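Local structure of BamaA.19900.a (Balamuthia mandrillaris, 6VZZ) at residues L181-V191 against C324-A335; A233-L241 against K307-R318. The protein probably phosphorylates glucose to glucose 6-phosphate, as a glucokinase of the actin-like ATPase clan, and binds beta-D-glucopyranose. One frame throughout, in Å; residues are numbered along the deposited sequence.

Contact 1: residues L181-V191 against C324-A335. With CA (calcium ion), chain E.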
loop_
_atom_site.group_PDB
_atom_site.type_symbol
_atom_site.label_atom_id
_atom_site.label_comp_id
_atom_site.label_asym_id
_atom_site.label_seq_id
_atom_site.Cartn_x
_atom_site.Cartn_y
_atom_site.Cartn_z
ATOM N N LEU A 181 -2.300 3.017 20.704
ATOM C CA LEU A 181 -2.707 2.536 19.387
ATOM C C LEU A 181 -3.883 1.575 19.517
ATOM O O LEU A 181 -3.853 0.652 20.338
ATOM C CB LEU A 181 -1.545 1.857 18.666
ATOM C CG LEU A 181 -0.377 2.783 18.331
ATOM C CD1 LEU A 181 0.624 2.066 17.458
ATOM C CD2 LEU A 181 -0.861 4.031 17.643
ATOM N N GLN A 182 -4.920 1.808 18.720
ATOM C CA GLN A 182 -6.095 0.950 18.721
ATOM C C GLN A 182 -5.831 -0.277 17.853
ATOM O O GLN A 182 -4.815 -0.362 17.158
ATOM C CB GLN A 182 -7.310 1.739 18.237
ATOM C CG GLN A 182 -7.679 2.931 19.120
ATOM C CD GLN A 182 -7.976 2.539 20.569
ATOM O OE1 GLN A 182 -8.633 1.524 20.843
ATOM N NE2 GLN A 182 -7.478 3.348 21.507
ATOM N N PRO A 183 -6.709 -1.276 17.893
ATOM C CA PRO A 183 -6.474 -2.436 17.000
ATOM C C PRO A 183 -6.994 -2.187 15.589
ATOM O O PRO A 183 -7.958 -2.796 15.102
ATOM C CB PRO A 183 -7.221 -3.570 17.719
ATOM C CG PRO A 183 -7.632 -3.035 19.052
ATOM C CD PRO A 183 -7.755 -1.560 18.887
ATOM N N ASP A 184 -6.342 -1.251 14.909
ATOM C CA ASP A 184 -6.586 -0.947 13.504
ATOM C C ASP A 184 -5.219 -0.800 12.848
ATOM O O ASP A 184 -4.197 -1.114 13.463
ATOM C CB ASP A 184 -7.480 0.293 13.365
ATOM C CG ASP A 184 -8.880 0.068 13.928
ATOM O OD1 ASP A 184 -9.495 -0.988 13.634
ATOM O OD2 ASP A 184 -9.369 0.939 14.677
ATOM N N HIS A 185 -5.177 -0.364 11.588
ATOM C CA HIS A 185 -3.891 -0.189 10.928
ATOM C C HIS A 185 -3.357 1.201 11.198
ATOM O O HIS A 185 -4.117 2.163 11.312
ATOM C CB HIS A 185 -3.979 -0.393 9.419
ATOM C CG HIS A 185 -4.783 -1.582 9.019
ATOM N ND1 HIS A 185 -4.603 -2.826 9.582
ATOM C CD2 HIS A 185 -5.771 -1.718 8.107
ATOM C CE1 HIS A 185 -5.449 -3.680 9.036
ATOM N NE2 HIS A 185 -6.175 -3.030 8.145
ATOM N N TYR A 186 -2.033 1.305 11.264
ATOM C CA TYR A 186 -1.370 2.589 11.424
ATOM C C TYR A 186 -0.223 2.668 10.432
ATOM O O TYR A 186 0.535 1.705 10.272
ATOM C CB TYR A 186 -0.874 2.790 12.859
ATOM C CG TYR A 186 -1.998 3.022 13.850
ATOM C CD1 TYR A 186 -2.433 4.307 14.144
ATOM C CD2 TYR A 186 -2.641 1.953 14.476
ATOM C CE1 TYR A 186 -3.466 4.533 15.035
ATOM C CE2 TYR A 186 -3.678 2.168 15.375
ATOM C CZ TYR A 186 -4.082 3.468 15.648
ATOM O OH TYR A 186 -5.105 3.704 16.534
ATOM N N LEU A 187 -0.130 3.800 9.741
ATOM C CA LEU A 187 0.961 4.073 8.820
ATOM C C LEU A 187 2.100 4.740 9.580
ATOM O O LEU A 187 1.875 5.652 10.378
ATOM C CB LEU A 187 0.469 4.972 7.682
ATOM C CG LEU A 187 1.395 5.405 6.548
ATOM C CD1 LEU A 187 1.840 4.227 5.712
ATOM C CD2 LEU A 187 0.699 6.433 5.670
ATOM N N VAL A 188 3.324 4.272 9.355
ATOM C CA VAL A 188 4.511 4.873 9.959
ATOM C C VAL A 188 5.400 5.417 8.848
ATOM O O VAL A 188 5.707 4.701 7.887
ATOM C CB VAL A 188 5.284 3.871 10.836
ATOM C CG1 VAL A 188 6.537 4.522 11.396
ATOM C CG2 VAL A 188 4.399 3.335 11.951
ATOM N N LEU A 189 5.803 6.684 8.976
ATOM C CA LEU A 189 6.678 7.367 8.025
ATOM C C LEU A 189 7.860 7.973 8.768
ATOM O O LEU A 189 7.702 8.481 9.883
ATOM C CB LEU A 189 5.951 8.498 7.257
ATOM C CG LEU A 189 4.633 8.211 6.535
ATOM C CD1 LEU A 189 3.455 8.334 7.483
ATOM C CD2 LEU A 189 4.464 9.145 5.367
ATOM N N ALA A 190 9.036 7.951 8.136
ATOM C CA ALA A 190 10.213 8.602 8.696
ATOM C C ALA A 190 10.996 9.277 7.585
ATOM O O ALA A 190 11.349 8.630 6.594
ATOM C CB ALA A 190 11.114 7.614 9.446
ATOM N N VAL A 191 11.283 10.567 7.771
ATOM C CA VAL A 191 12.019 11.370 6.802
ATOM C C VAL A 191 13.450 11.514 7.294
ATOM O O VAL A 191 13.685 12.061 8.378
ATOM C CB VAL A 191 11.373 12.748 6.599
ATOM C CG1 VAL A 191 12.068 13.507 5.474
ATOM C CG2 VAL A 191 9.893 12.610 6.321
ATOM N N CYS A 324 -2.993 6.807 3.271
ATOM C CA CYS A 324 -4.109 6.664 4.201
ATOM C C CYS A 324 -5.356 6.166 3.481
ATOM O O CYS A 324 -6.087 5.312 3.994
ATOM C CB CYS A 324 -4.396 7.998 4.902
ATOM S SG CYS A 324 -3.231 8.447 6.224
ATOM N N ILE A 325 -5.603 6.684 2.282
ATOM C CA ILE A 325 -6.763 6.269 1.504
ATOM C C ILE A 325 -6.598 4.833 1.033
ATOM O O ILE A 325 -7.482 3.993 1.233
ATOM C CB ILE A 325 -6.968 7.236 0.325
ATOM C CG1 ILE A 325 -7.498 8.573 0.849
ATOM C CG2 ILE A 325 -7.880 6.623 -0.735
ATOM C CD1 ILE A 325 -7.518 9.649 -0.169
ATOM N N GLY A 326 -5.455 4.525 0.419
ATOM C CA GLY A 326 -5.252 3.193 -0.123
ATOM C C GLY A 326 -5.189 2.119 0.949
ATOM O O GLY A 326 -5.779 1.043 0.796
ATOM N N LEU A 327 -4.479 2.390 2.043
ATOM C CA LEU A 327 -4.298 1.406 3.100
ATOM C C LEU A 327 -5.430 1.404 4.119
ATOM O O LEU A 327 -5.526 0.459 4.907
ATOM C CB LEU A 327 -2.960 1.637 3.813
ATOM C CG LEU A 327 -1.757 1.410 2.885
ATOM C CD1 LEU A 327 -0.435 1.664 3.603
ATOM C CD2 LEU A 327 -1.783 0.002 2.286
ATOM N N GLN A 328 -6.293 2.419 4.115
ATOM C CA GLN A 328 -7.419 2.492 5.045
ATOM C C GLN A 328 -6.943 2.394 6.491
ATOM O O GLN A 328 -7.500 1.652 7.303
ATOM C CB GLN A 328 -8.458 1.411 4.742
ATOM C CG GLN A 328 -9.266 1.650 3.497
ATOM C CD GLN A 328 -10.150 2.889 3.601
ATOM O OE1 GLN A 328 -11.159 2.885 4.307
ATOM N NE2 GLN A 328 -9.779 3.951 2.890
ATOM N N VAL A 329 -5.891 3.151 6.808
ATOM C CA VAL A 329 -5.375 3.184 8.174
ATOM C C VAL A 329 -6.278 4.040 9.060
ATOM O O VAL A 329 -7.081 4.854 8.593
ATOM C CB VAL A 329 -3.923 3.697 8.209
ATOM C CG1 VAL A 329 -3.010 2.804 7.371
ATOM C CG2 VAL A 329 -3.855 5.170 7.749
ATOM N N ARG A 330 -6.132 3.854 10.368
ATOM C CA ARG A 330 -6.799 4.691 11.351
ATOM C C ARG A 330 -5.971 5.913 11.739
ATOM O O ARG A 330 -6.539 6.939 12.140
ATOM C CB ARG A 330 -7.124 3.863 12.600
ATOM C CG ARG A 330 -7.491 4.687 13.814
ATOM C CD ARG A 330 -8.561 4.019 14.635
ATOM N NE ARG A 330 -8.836 4.773 15.853
ATOM C CZ ARG A 330 -9.648 4.362 16.823
ATOM N NH1 ARG A 330 -10.266 3.195 16.723
ATOM N NH2 ARG A 330 -9.835 5.122 17.896
ATOM N N GLY A 331 -4.652 5.836 11.610
ATOM C CA GLY A 331 -3.807 6.936 12.019
ATOM C C GLY A 331 -2.455 6.781 11.370
ATOM O O GLY A 331 -2.195 5.811 10.652
ATOM N N MET A 332 -1.593 7.763 11.629
ATOM C CA MET A 332 -0.237 7.711 11.109
ATOM C C MET A 332 0.724 8.336 12.107
ATOM O O MET A 332 0.347 9.196 12.905
ATOM C CB MET A 332 -0.120 8.394 9.742
ATOM C CG MET A 332 -0.826 9.709 9.642
ATOM S SD MET A 332 -0.587 10.500 8.034
ATOM C CE MET A 332 -1.151 12.134 8.468
ATOM N N LEU A 333 1.970 7.876 12.061
ATOM C CA LEU A 333 3.013 8.310 12.980
ATOM C C LEU A 333 4.188 8.837 12.170
ATOM O O LEU A 333 4.729 8.117 11.325
ATOM C CB LEU A 333 3.460 7.158 13.883
ATOM C CG LEU A 333 2.479 6.640 14.944
ATOM C CD1 LEU A 333 1.355 5.788 14.364
ATOM C CD2 LEU A 333 3.250 5.864 15.982
ATOM N N LEU A 334 4.564 10.093 12.410
ATOM C CA LEU A 334 5.803 10.648 11.870
ATOM C C LEU A 334 6.925 10.341 12.855
ATOM O O LEU A 334 6.896 10.809 13.998
ATOM C CB LEU A 334 5.680 12.156 11.638
ATOM C CG LEU A 334 4.538 12.582 10.696
ATOM C CD1 LEU A 334 4.442 14.097 10.542
ATOM C CD2 LEU A 334 4.721 11.922 9.343
ATOM N N ALA A 335 7.895 9.539 12.425
ATOM C CA ALA A 335 8.893 8.990 13.328
ATOM C C ALA A 335 10.294 9.363 12.867
ATOM O O ALA A 335 10.499 9.863 11.758
ATOM C CB ALA A 335 8.759 7.468 13.431
HETATM CA CA CA E . -9.842 -3.652 13.770
HETATM O O HOH W 1 -9.219 -6.395 13.888
HETATM O O HOH W 2 -11.714 -2.736 12.707
#

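Contact 2: residues A233-L241 against K307-R318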
loop_
_atom_site.group_PDB
_atom_site.type_symbol
_atom_site.label_atom_id
_atom_site.label_comp_id
_atom_site.label_asym_id
_atom_site.label_seq_id
_atom_site.Cartn_x
_atom_site.Cartn_y
_atom_site.Cartn_z
ATOM N N ALA A 233 -0.576 26.504 -6.676
ATOM C CA ALA A 233 0.785 26.000 -6.736
ATOM C C ALA A 233 1.040 25.140 -7.969
ATOM O O ALA A 233 2.112 24.535 -8.076
ATOM C CB ALA A 233 1.105 25.206 -5.464
ATOM N N TYR A 234 0.090 25.085 -8.904
ATOM C CA TYR A 234 0.168 24.120 -9.996
ATOM C C TYR A 234 1.313 24.444 -10.952
ATOM O O TYR A 234 2.083 23.555 -11.340
ATOM C CB TYR A 234 -1.168 24.075 -10.734
ATOM C CG TYR A 234 -1.210 23.135 -11.924
ATOM C CD1 TYR A 234 -1.121 21.759 -11.750
ATOM C CD2 TYR A 234 -1.361 23.623 -13.223
ATOM C CE1 TYR A 234 -1.177 20.896 -12.825
ATOM C CE2 TYR A 234 -1.416 22.759 -14.312
ATOM C CZ TYR A 234 -1.325 21.391 -14.094
ATOM O OH TYR A 234 -1.379 20.507 -15.146
ATOM N N ALA A 235 1.439 25.712 -11.346
ATOM C CA ALA A 235 2.500 26.097 -12.271
ATOM C C ALA A 235 3.877 25.916 -11.645
ATOM O O ALA A 235 4.807 25.436 -12.307
ATOM C CB ALA A 235 2.306 27.541 -12.721
ATOM N N GLU A 236 4.030 26.296 -10.374
ATOM C CA GLU A 236 5.348 26.238 -9.755
ATOM C C GLU A 236 5.730 24.815 -9.370
ATOM O O GLU A 236 6.917 24.468 -9.419
ATOM C CB GLU A 236 5.420 27.167 -8.534
ATOM C CG GLU A 236 4.733 26.655 -7.273
ATOM C CD GLU A 236 5.233 27.341 -5.994
ATOM O OE1 GLU A 236 5.959 28.367 -6.090
ATOM O OE2 GLU A 236 4.897 26.839 -4.892
ATOM N N GLU A 237 4.755 23.977 -8.997
ATOM C CA GLU A 237 5.066 22.575 -8.730
ATOM C C GLU A 237 5.539 21.882 -9.995
ATOM O O GLU A 237 6.467 21.067 -9.959
ATOM C CB GLU A 237 3.851 21.847 -8.157
ATOM C CG GLU A 237 3.625 22.065 -6.679
ATOM C CD GLU A 237 2.664 21.047 -6.097
ATOM O OE1 GLU A 237 2.158 21.272 -4.975
ATOM O OE2 GLU A 237 2.415 20.020 -6.768
ATOM N N THR A 238 4.911 22.200 -11.127
ATOM C CA THR A 238 5.347 21.639 -12.401
ATOM C C THR A 238 6.792 22.013 -12.703
ATOM O O THR A 238 7.567 21.174 -13.178
ATOM C CB THR A 238 4.418 22.111 -13.521
ATOM O OG1 THR A 238 3.066 21.765 -13.182
ATOM C CG2 THR A 238 4.791 21.450 -14.827
ATOM N N ARG A 239 7.181 23.260 -12.420
ATOM C CA ARG A 239 8.572 23.650 -12.632
ATOM C C ARG A 239 9.505 22.880 -11.703
ATOM O O ARG A 239 10.561 22.401 -12.133
ATOM C CB ARG A 239 8.738 25.158 -12.446
ATOM C CG ARG A 239 8.005 26.014 -13.488
ATOM C CD ARG A 239 8.548 27.443 -13.556
ATOM N NE ARG A 239 8.548 28.111 -12.255
ATOM C CZ ARG A 239 7.500 28.749 -11.729
ATOM N NH1 ARG A 239 6.347 28.819 -12.389
ATOM N NH2 ARG A 239 7.602 29.323 -10.535
ATOM N N LEU A 240 9.120 22.728 -10.431
ATOM C CA LEU A 240 9.967 22.014 -9.481
ATOM C C LEU A 240 10.133 20.553 -9.876
ATOM O O LEU A 240 11.246 20.015 -9.834
ATOM C CB LEU A 240 9.386 22.124 -8.069
ATOM C CG LEU A 240 9.943 21.135 -7.040
ATOM C CD1 LEU A 240 11.432 21.368 -6.781
ATOM C CD2 LEU A 240 9.154 21.223 -5.759
ATOM N N LEU A 241 9.034 19.894 -10.253
ATOM C CA LEU A 241 9.110 18.501 -10.674
ATOM C C LEU A 241 9.962 18.344 -11.931
ATOM O O LEU A 241 10.728 17.381 -12.054
ATOM C CB LEU A 241 7.703 17.960 -10.897
ATOM C CG LEU A 241 6.795 17.922 -9.668
ATOM C CD1 LEU A 241 5.385 17.487 -10.041
ATOM C CD2 LEU A 241 7.373 17.010 -8.590
ATOM N N LYS A 307 10.402 28.355 1.959
ATOM C CA LYS A 307 9.713 27.916 0.748
ATOM C C LYS A 307 10.063 26.470 0.409
ATOM O O LYS A 307 9.178 25.659 0.113
ATOM C CB LYS A 307 10.057 28.852 -0.414
ATOM C CG LYS A 307 9.277 28.607 -1.701
ATOM C CD LYS A 307 7.773 28.728 -1.478
ATOM C CE LYS A 307 6.975 28.504 -2.768
ATOM N NZ LYS A 307 5.497 28.505 -2.543
ATOM N N ALA A 308 11.350 26.123 0.481
ATOM C CA ALA A 308 11.769 24.755 0.190
ATOM C C ALA A 308 11.222 23.778 1.226
ATOM O O ALA A 308 10.704 22.707 0.884
ATOM C CB ALA A 308 13.291 24.681 0.128
ATOM N N MET A 309 11.335 24.128 2.507
ATOM C CA MET A 309 10.827 23.257 3.561
ATOM C C MET A 309 9.316 23.069 3.437
ATOM O O MET A 309 8.797 21.969 3.654
ATOM C CB MET A 309 11.193 23.844 4.921
ATOM C CG MET A 309 11.079 22.894 6.082
ATOM S SD MET A 309 12.415 21.691 6.070
ATOM C CE MET A 309 11.998 20.712 7.500
ATOM N N MET A 310 8.601 24.140 3.086
ATOM C CA MET A 310 7.171 24.052 2.807
ATOM C C MET A 310 6.874 22.975 1.769
ATOM O O MET A 310 6.006 22.118 1.969
ATOM C CB MET A 310 6.670 25.413 2.328
ATOM C CG MET A 310 5.176 25.612 2.416
ATOM S SD MET A 310 4.606 25.431 4.113
ATOM C CE MET A 310 3.821 23.822 4.006
ATOM N N LEU A 311 7.580 23.015 0.637
ATOM C CA LEU A 311 7.343 22.029 -0.410
ATOM C C LEU A 311 7.779 20.645 0.035
ATOM O O LEU A 311 7.131 19.645 -0.295
ATOM C CB LEU A 311 8.075 22.434 -1.685
ATOM C CG LEU A 311 7.459 23.617 -2.415
ATOM C CD1 LEU A 311 8.539 24.437 -3.062
ATOM C CD2 LEU A 311 6.483 23.101 -3.451
ATOM N N HIS A 312 8.887 20.577 0.772
ATOM C CA HIS A 312 9.353 19.320 1.346
ATOM C C HIS A 312 8.234 18.649 2.133
ATOM O O HIS A 312 7.839 17.515 1.841
ATOM C CB HIS A 312 10.573 19.610 2.226
ATOM C CG HIS A 312 11.115 18.423 2.952
ATOM N ND1 HIS A 312 11.754 17.383 2.313
ATOM C CD2 HIS A 312 11.156 18.134 4.274
ATOM C CE1 HIS A 312 12.146 16.495 3.209
ATOM N NE2 HIS A 312 11.793 16.926 4.407
ATOM N N PHE A 313 7.662 19.372 3.097
ATOM C CA PHE A 313 6.618 18.787 3.927
ATOM C C PHE A 313 5.305 18.663 3.181
ATOM O O PHE A 313 4.496 17.781 3.501
ATOM C CB PHE A 313 6.440 19.598 5.201
ATOM C CG PHE A 313 7.227 19.061 6.341
ATOM C CD1 PHE A 313 6.895 17.839 6.900
ATOM C CD2 PHE A 313 8.316 19.745 6.836
ATOM C CE1 PHE A 313 7.623 17.318 7.944
ATOM C CE2 PHE A 313 9.049 19.222 7.884
ATOM C CZ PHE A 313 8.702 18.006 8.437
ATOM N N LYS A 314 5.071 19.522 2.188
ATOM C CA LYS A 314 3.876 19.370 1.369
ATOM C C LYS A 314 3.849 18.002 0.700
ATOM O O LYS A 314 2.827 17.307 0.715
ATOM C CB LYS A 314 3.799 20.488 0.331
ATOM C CG LYS A 314 2.579 20.384 -0.561
ATOM C CD LYS A 314 2.060 21.751 -0.977
ATOM C CE LYS A 314 2.843 22.321 -2.141
ATOM N NZ LYS A 314 2.141 23.499 -2.759
ATOM N N PHE A 315 4.979 17.577 0.135
ATOM C CA PHE A 315 4.985 16.287 -0.542
ATOM C C PHE A 315 4.972 15.134 0.446
ATOM O O PHE A 315 4.457 14.059 0.123
ATOM C CB PHE A 315 6.172 16.183 -1.493
ATOM C CG PHE A 315 5.911 16.809 -2.826
ATOM C CD1 PHE A 315 6.061 18.180 -3.003
ATOM C CD2 PHE A 315 5.481 16.037 -3.894
ATOM C CE1 PHE A 315 5.798 18.769 -4.233
ATOM C CE2 PHE A 315 5.219 16.612 -5.119
ATOM C CZ PHE A 315 5.379 17.983 -5.295
ATOM N N LEU A 316 5.508 15.332 1.651
ATOM C CA LEU A 316 5.303 14.328 2.692
ATOM C C LEU A 316 3.819 14.176 3.006
ATOM O O LEU A 316 3.313 13.056 3.131
ATOM C CB LEU A 316 6.085 14.693 3.955
ATOM C CG LEU A 316 5.757 13.795 5.156
ATOM C CD1 LEU A 316 6.297 12.395 4.944
ATOM C CD2 LEU A 316 6.290 14.385 6.439
ATOM N N MET A 317 3.096 15.296 3.109
ATOM C CA MET A 317 1.660 15.210 3.346
ATOM C C MET A 317 0.924 14.573 2.168
ATOM O O MET A 317 -0.105 13.923 2.369
ATOM C CB MET A 317 1.085 16.596 3.640
ATOM C CG MET A 317 1.508 17.193 4.971
ATOM S SD MET A 317 0.917 16.246 6.390
ATOM C CE MET A 317 2.441 15.581 7.037
ATOM N N ARG A 318 1.423 14.743 0.938
ATOM C CA ARG A 318 0.704 14.188 -0.209
ATOM C C ARG A 318 0.827 12.668 -0.274
ATOM O O ARG A 318 -0.156 11.976 -0.569
ATOM C CB ARG A 318 1.199 14.808 -1.510
ATOM C CG ARG A 318 0.412 14.343 -2.716
ATOM C CD ARG A 318 0.638 15.268 -3.901
ATOM N NE ARG A 318 0.581 16.659 -3.475
ATOM C CZ ARG A 318 1.029 17.688 -4.188
ATOM N NH1 ARG A 318 0.953 18.912 -3.687
ATOM N NH2 ARG A 318 1.569 17.491 -5.384
#

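Contact 1: residues L181-V191 against C324-A335
Leu187 N donates to Gly331 O and Leu187 O accepts from Leu333 N (2.8 Å), the alternation of a parallel ladder whose strand axes run 18° apart. It continues from Leu189 N to Leu333 O, a bond with an N-H...O angle of 175°, and from Ala335 N to Leu189 O. Ahead of these, Arg330 N bonds to His185 O (2.8 Å).

Polar side chains meet at the loop end. Arg330 NH1 reaches Asp184 OD2 at 3.2 Å in a salt bridge lying close to the guanidinium plane, while Gln182 CG sits over one face of that group, 3.3 Å from Arg330 CZ. The other carboxylate oxygen, Asp184 OD1, binds calcium at 2.7 Å with Pro183 O and two waters, so one aspartate ties the metal site to the arginine. Gln182 N donates to Tyr186 OH, and Leu181 CD2 covers the centre of one face of the Tyr186 ring.

Apolar contacts divide between the sheet faces. Leu187, with CG anti to its backbone nitrogen (chi1 -179°), sends CD1 to Leu327 CD1 (4.0 Å), the side chains crossing near a right angle; on the other face Leu333 CD1 meets Tyr186 CB.

Strand 195-201 flanks 186-191 antiparallel and strand 370-374 flanks 331-335 parallel, placing this pair inside a mixed sheet consistent with the actin-like ATPase fold, with helix 303-327 over the Leu187 and Leu189 face.

Contact 2: residues A233-L241 against K307-R318
A salt-bridge network of Glu237, Lys314 and Arg318 joins helix 234-249 to helix 303-327 in this glucokinase, the short helical segments running at 90° with their axes 12.8 Å apart at closest. Long side chains span that spacing. Glu237, extended beyond CG, meets Arg318 head on in a two-nitrogen grip: NH1 donates to Glu237 OE1 at 2.9 Å and NH2 to Glu237 OE2 at 3.0 Å, both nearly straight. Carboxylate and guanidinium planes lie 22° apart, nearly coplanar; with each oxygen held by its own nitrogen, rotation of the carboxylate should be limited. Lys314 NZ adds a salt bridge to Glu237 OE1, and two cations on one buried glutamate would probably favour its charged form. Glu356, from helix 350-357, engages NE of Arg318 and Ser225 O its NH2, so the arginine is itself held by two further partners.

Apolar contacts accompany the charges. Leu240 CD2 and Leu311 CD2 meet tip to tip at 4.0 Å, flanked by Trp272, and Leu241 CD2 lies 4.0 Å from Phe315 CZ. Nearer the start of helix 303-327, a separate salt bridge brings Lys307 NZ to the syn lone pair of Glu236 OE2, at 2.9 Å.

Helix 303-327 serves both contacts: its first half and middle, in 307-318, carry the charged network of contact 2, and its last turn, in 324-327, leads into the strand of contact 1. Contact 1 is the more deeply buried, its centre about 14 Å from that of the chain against about 21 Å for contact 2, and it buries 883 Å² against 397 Å². Backbone bonds dominate the former, with its salt bridge confined to the calcium end; in the latter every bond across the helices comes from side chains. The two meet directly where Leu316 CD1 packs 3.8 Å from Leu189 CD2, joining the helix to the sheet.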